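Local coordinates for protein multicopper oxidase (Pseudomonas thermotolerans, PDB 6VOW) that probably oxidises phenolic or lignin-related substrates in the manner of a laccase, passing their electrons through bound copper centres to reduce dioxygen, at residues Cys73-Asp77 and Lys126-Ala130; Ala142-Arg147 and Phe182-Met186. All coordinates share one frame; numbering follows the deposited sequence.

In the fold
Interactions 1 and 2 lie on opposite sides of the chain's centre, about 31 Å apart between centres and about 19 Å between nearest atoms, and do not touch. Both stand back from the copper sites without contacting them: the side chain of D129 in interaction 1 is about 12 Å from a copper ion, and that of A142 in interaction 2 is about 12 Å from the Cu-O-Cu linkage. The chain itself connects them, because 126-130 leads into strand 131-136, which carries W134 and H136 of the linkage pocket, and H138 follows before helix 141-146. Interaction 1 ties a beta turn to a loop of the first cupredoxin-like domain, whereas interaction 2 fastens that domain's short helix to the loop 182-186.

Interaction 1 of 2, residues Cys73-Asp77 and Lys126-Ala130; sequences CRQGD and KTEDA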
loop_
_atom_site.group_PDB
_atom_site.type_symbol
_atom_site.label_atom_id
_atom_site.label_comp_id
_atom_site.label_asym_id
_atom_site.label_seq_id
_atom_site.Cartn_x
_atom_site.Cartn_y
_atom_site.Cartn_z
ATOM N N CYS A 73 -3.534 6.229 14.059
ATOM C CA CYS A 73 -2.583 6.681 15.033
ATOM C C CYS A 73 -2.276 8.151 14.757
ATOM O O CYS A 73 -2.917 8.806 13.903
ATOM C CB CYS A 73 -1.301 5.851 14.993
ATOM S SG CYS A 73 -0.232 5.917 16.554
ATOM N N ARG A 74 -1.354 8.726 15.522
ATOM C CA ARG A 74 -1.040 10.154 15.397
ATOM C C ARG A 74 0.405 10.118 15.370
ATOM O O ARG A 74 0.978 9.240 16.043
ATOM C CB ARG A 74 -1.581 10.905 16.641
ATOM C CG ARG A 74 -0.976 12.257 16.997
ATOM C CD ARG A 74 -1.884 13.374 16.569
ATOM N NE ARG A 74 -3.241 13.142 17.054
ATOM C CZ ARG A 74 -4.337 13.696 16.535
ATOM N NH1 ARG A 74 -4.270 14.514 15.483
ATOM N NH2 ARG A 74 -5.526 13.417 17.054
ATOM N N GLN A 75 0.997 10.973 14.540
ATOM C CA GLN A 75 2.419 11.004 14.355
ATOM C C GLN A 75 3.129 11.325 15.634
ATOM O O GLN A 75 2.777 12.288 16.276
ATOM C CB GLN A 75 2.738 12.083 13.324
ATOM C CG GLN A 75 4.191 12.255 12.965
ATOM C CD GLN A 75 4.337 13.310 11.926
ATOM O OE1 GLN A 75 3.501 14.199 11.824
ATOM N NE2 GLN A 75 5.381 13.219 11.131
ATOM N N GLY A 76 4.135 10.523 15.972
ATOM C CA GLY A 76 4.915 10.675 17.211
ATOM C C GLY A 76 4.389 9.748 18.281
ATOM O O GLY A 76 5.059 9.467 19.233
ATOM N N ASP A 77 3.199 9.219 18.100
ATOM C CA ASP A 77 2.631 8.350 19.126
ATOM C C ASP A 77 2.907 6.867 18.875
ATOM O O ASP A 77 3.454 6.498 17.821
ATOM C CB ASP A 77 1.134 8.575 19.216
ATOM C CG ASP A 77 0.765 9.980 19.568
ATOM O OD1 ASP A 77 1.654 10.782 19.917
ATOM O OD2 ASP A 77 -0.452 10.220 19.548
ATOM N N LYS A 126 6.222 3.110 17.272
ATOM C CA LYS A 126 5.911 4.516 17.108
ATOM C C LYS A 126 5.743 4.713 15.602
ATOM O O LYS A 126 6.490 4.143 14.786
ATOM C CB LYS A 126 7.060 5.425 17.648
ATOM C CG LYS A 126 7.424 5.298 19.116
ATOM C CD LYS A 126 8.580 6.246 19.502
ATOM C CE LYS A 126 8.109 7.679 19.698
ATOM N NZ LYS A 126 7.082 7.772 20.780
ATOM N N THR A 127 4.735 5.525 15.269
ATOM C CA THR A 127 4.459 6.018 13.954
ATOM C C THR A 127 4.965 7.443 13.828
ATOM O O THR A 127 4.281 8.374 14.254
ATOM C CB THR A 127 2.946 5.945 13.733
ATOM O OG1 THR A 127 2.274 6.714 14.745
ATOM C CG2 THR A 127 2.438 4.514 13.842
ATOM N N GLU A 128 6.189 7.621 13.347
ATOM C CA GLU A 128 6.808 8.892 13.146
ATOM C C GLU A 128 6.452 9.584 11.829
ATOM O O GLU A 128 6.869 10.755 11.671
ATOM C CB GLU A 128 8.354 8.780 13.203
ATOM C CG GLU A 128 8.903 8.153 14.499
ATOM C CD GLU A 128 8.839 9.059 15.736
ATOM O OE1 GLU A 128 8.356 10.204 15.660
ATOM O OE2 GLU A 128 9.289 8.637 16.805
ATOM N N ASP A 129 5.756 8.875 10.910
ATOM C CA ASP A 129 5.360 9.415 9.616
ATOM C C ASP A 129 3.898 9.458 9.564
ATOM O O ASP A 129 3.190 8.466 9.862
ATOM C CB ASP A 129 5.826 8.570 8.468
ATOM C CG ASP A 129 7.337 8.411 8.425
ATOM O OD1 ASP A 129 8.098 9.291 8.839
ATOM O OD2 ASP A 129 7.784 7.360 8.028
ATOM N N ALA A 130 3.432 10.641 9.239
ATOM C CA ALA A 130 2.021 10.849 9.033
ATOM C C ALA A 130 1.731 10.456 7.641
ATOM O O ALA A 130 2.605 10.481 6.768
ATOM C CB ALA A 130 1.657 12.297 9.224
#
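G76 and T127 meet backbone to backbone where the type II turn R74-D77 faces the loop after strand 120-126. Here the packing is tight. T127 O accepts G76 N at 2.8 Å and also receives the CA-H of Q75, while D77 O accepts T127 N at 3.0 Å. Glycine suits the third turn position because, at its positive phi (97°), a CB would press on the carbonyl oxygen of Q75. Buried Q75 extends the grip: with CG trans to its own N and the chain straight beyond, its NE2 reaches E128 O at 2.9 Å. E128 O lies in the Q75 amide plane, although NE2 stands well above the carbonyl's own plane. Q75 OE1 packs 3.7 Å from A130 CB and is satisfied by R158 N.

The partly exposed side is looser. The lysine chain of K126 bends at its last two torsions to bring NZ to G76 O at 3.1 Å, and it also forms a cation-pi pair with W78; E128 OE1 only nears G76 CA, at 3.8 Å. The T127 side chain packs between V155 of strand 151-156 and L79 of strand 78-85, one strand from each sheet.

Interaction 2 of 2, residues Ala142-Arg147 and Phe182-Met186; sequences ASQLGR and FTPFM
F185 inserts its ring against the helix residues A142, S143 and G146, and this van der Waals packing of the ring on the helix backbone is the main element of the contact. CG of F185 sits 3.5 Å from A142 O, and an apolar pair joins its CB to the CB of A142 at 4.1 Å. Further along the ring, CE1 comes within 3.5 Å of G146 C; glycine fits here because a CB would clash with CD1 of F185, and its absence lets the ring come so close. Carbonyl oxygens stand over the two faces: S143 O toward the rim on one, T183 O above the centre of the other. The chi1 of -55°, with CG trans to the carbonyl carbon, aims the ring at the helix, and H175 meets it edge-to-face.

Aromatic and aliphatic groups also meet at R147. Its CG lies over the face of F182, 4.0 Å from the ring centroid, in a CH-pi contact, and CD continues along the CE2 side. The guanidinium stands nearly upright to that ring, the planes 86° apart, while F185 CE2 lies over one guanidinium face. A long, flexible arginine suits this place, offering methylenes to the F182 ring and a charged group that makes a cation-pi pair with W60.

The polar bonds lie within the helix segment or lead beyond the pair. R147 NH1 donates to S143 OG at 2.9 Å, a bent bond (133°) with the hydroxyl tilted out of the guanidinium plane; S143 O takes R147 N, and A142 O takes G146 N together with N228 ND2.

With A142 O and S143 O taken by bonds within or beyond the helix, the interface between the two segments rests on dispersion and CH-pi contacts, which depend on shape fit more than on hydrogen-bond direction.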
loop_
_atom_site.group_PDB
_atom_site.type_symbol
_atom_site.label_atom_id
_atom_site.label_comp_id
_atom_site.label_asym_id
_atom_site.label_seq_id
_atom_site.Cartn_x
_atom_site.Cartn_y
_atom_site.Cartn_z
ATOM N N ALA A 142 -0.988 -14.290 -1.159
ATOM C CA ALA A 142 -1.966 -14.248 -2.281
ATOM C C ALA A 142 -3.337 -14.653 -1.817
ATOM O O ALA A 142 -4.370 -13.966 -2.053
ATOM C CB ALA A 142 -1.489 -15.175 -3.410
ATOM N N SER A 143 -3.334 -15.781 -1.127
ATOM C CA SER A 143 -4.551 -16.311 -0.546
ATOM C C SER A 143 -5.167 -15.400 0.575
ATOM O O SER A 143 -6.383 -15.061 0.581
ATOM C CB SER A 143 -4.238 -17.730 -0.010
ATOM O OG SER A 143 -5.430 -18.232 0.545
ATOM N N GLN A 144 -4.351 -15.044 1.530
ATOM C CA GLN A 144 -4.853 -14.293 2.726
ATOM C C GLN A 144 -5.202 -12.847 2.363
ATOM O O GLN A 144 -6.249 -12.372 2.738
ATOM C CB GLN A 144 -3.885 -14.391 3.880
ATOM C CG GLN A 144 -3.717 -15.772 4.520
ATOM C CD GLN A 144 -2.923 -15.812 5.832
ATOM O OE1 GLN A 144 -2.775 -16.870 6.412
ATOM N NE2 GLN A 144 -2.416 -14.715 6.287
ATOM N N LEU A 145 -4.363 -12.167 1.603
ATOM C CA LEU A 145 -4.734 -10.854 1.061
ATOM C C LEU A 145 -5.890 -10.989 0.119
ATOM O O LEU A 145 -6.819 -10.209 0.192
ATOM C CB LEU A 145 -3.597 -10.159 0.303
ATOM C CG LEU A 145 -2.508 -9.462 1.143
ATOM C CD1 LEU A 145 -1.434 -10.415 1.571
ATOM C CD2 LEU A 145 -1.801 -8.370 0.380
ATOM N N GLY A 146 -5.823 -11.994 -0.751
ATOM C CA GLY A 146 -6.885 -12.245 -1.684
ATOM C C GLY A 146 -8.226 -12.409 -1.045
ATOM O O GLY A 146 -9.248 -11.964 -1.592
ATOM N N ARG A 147 -8.257 -13.090 0.096
ATOM C CA ARG A 147 -9.538 -13.304 0.744
ATOM C C ARG A 147 -10.051 -12.158 1.571
ATOM O O ARG A 147 -11.106 -12.270 2.153
ATOM C CB ARG A 147 -9.466 -14.533 1.650
ATOM C CG ARG A 147 -9.904 -15.785 0.944
ATOM C CD ARG A 147 -10.536 -16.805 1.886
ATOM N NE ARG A 147 -10.220 -18.097 1.309
ATOM C CZ ARG A 147 -8.996 -18.609 1.313
ATOM N NH1 ARG A 147 -7.972 -17.968 1.903
ATOM N NH2 ARG A 147 -8.790 -19.713 0.679
ATOM N N PHE A 182 -14.645 -17.605 -4.751
ATOM C CA PHE A 182 -13.293 -17.249 -5.077
ATOM C C PHE A 182 -12.740 -18.094 -6.242
ATOM O O PHE A 182 -12.993 -19.324 -6.357
ATOM C CB PHE A 182 -12.359 -17.404 -3.874
ATOM C CG PHE A 182 -12.605 -16.406 -2.754
ATOM C CD1 PHE A 182 -12.445 -15.047 -2.966
ATOM C CD2 PHE A 182 -12.966 -16.833 -1.497
ATOM C CE1 PHE A 182 -12.669 -14.108 -1.950
ATOM C CE2 PHE A 182 -13.172 -15.914 -0.478
ATOM C CZ PHE A 182 -13.017 -14.544 -0.709
ATOM N N THR A 183 -11.973 -17.391 -7.075
ATOM C CA THR A 183 -11.320 -17.914 -8.225
ATOM C C THR A 183 -9.919 -17.999 -7.708
ATOM O O THR A 183 -9.618 -17.510 -6.636
ATOM C CB THR A 183 -11.481 -17.001 -9.517
ATOM O OG1 THR A 183 -10.915 -15.673 -9.350
ATOM C CG2 THR A 183 -12.966 -16.860 -9.874
ATOM N N PRO A 184 -9.043 -18.644 -8.448
ATOM C CA PRO A 184 -7.788 -18.852 -7.852
ATOM C C PRO A 184 -7.049 -17.523 -7.671
ATOM O O PRO A 184 -7.155 -16.636 -8.497
ATOM C CB PRO A 184 -7.085 -19.738 -8.881
ATOM C CG PRO A 184 -8.160 -20.378 -9.649
ATOM C CD PRO A 184 -9.134 -19.273 -9.776
ATOM N N PHE A 185 -6.324 -17.389 -6.584
ATOM C CA PHE A 185 -5.417 -16.213 -6.367
ATOM C C PHE A 185 -4.064 -16.233 -7.059
ATOM O O PHE A 185 -3.337 -15.217 -7.035
ATOM C CB PHE A 185 -5.153 -16.053 -4.897
ATOM C CG PHE A 185 -6.412 -15.943 -4.114
ATOM C CD1 PHE A 185 -7.220 -14.827 -4.277
ATOM C CD2 PHE A 185 -6.828 -16.986 -3.330
ATOM C CE1 PHE A 185 -8.417 -14.735 -3.633
ATOM C CE2 PHE A 185 -7.993 -16.893 -2.623
ATOM C CZ PHE A 185 -8.790 -15.763 -2.790
ATOM N N MET A 186 -3.687 -17.399 -7.578
ATOM C CA MET A 186 -2.480 -17.602 -8.362
ATOM C C MET A 186 -3.077 -18.390 -9.493
ATOM O O MET A 186 -3.823 -19.328 -9.263
ATOM C CB MET A 186 -1.450 -18.420 -7.551
ATOM C CG MET A 186 -0.525 -19.378 -8.327
ATOM S SD MET A 186 0.666 -18.589 -9.451
ATOM C CE MET A 186 2.025 -19.745 -9.342
#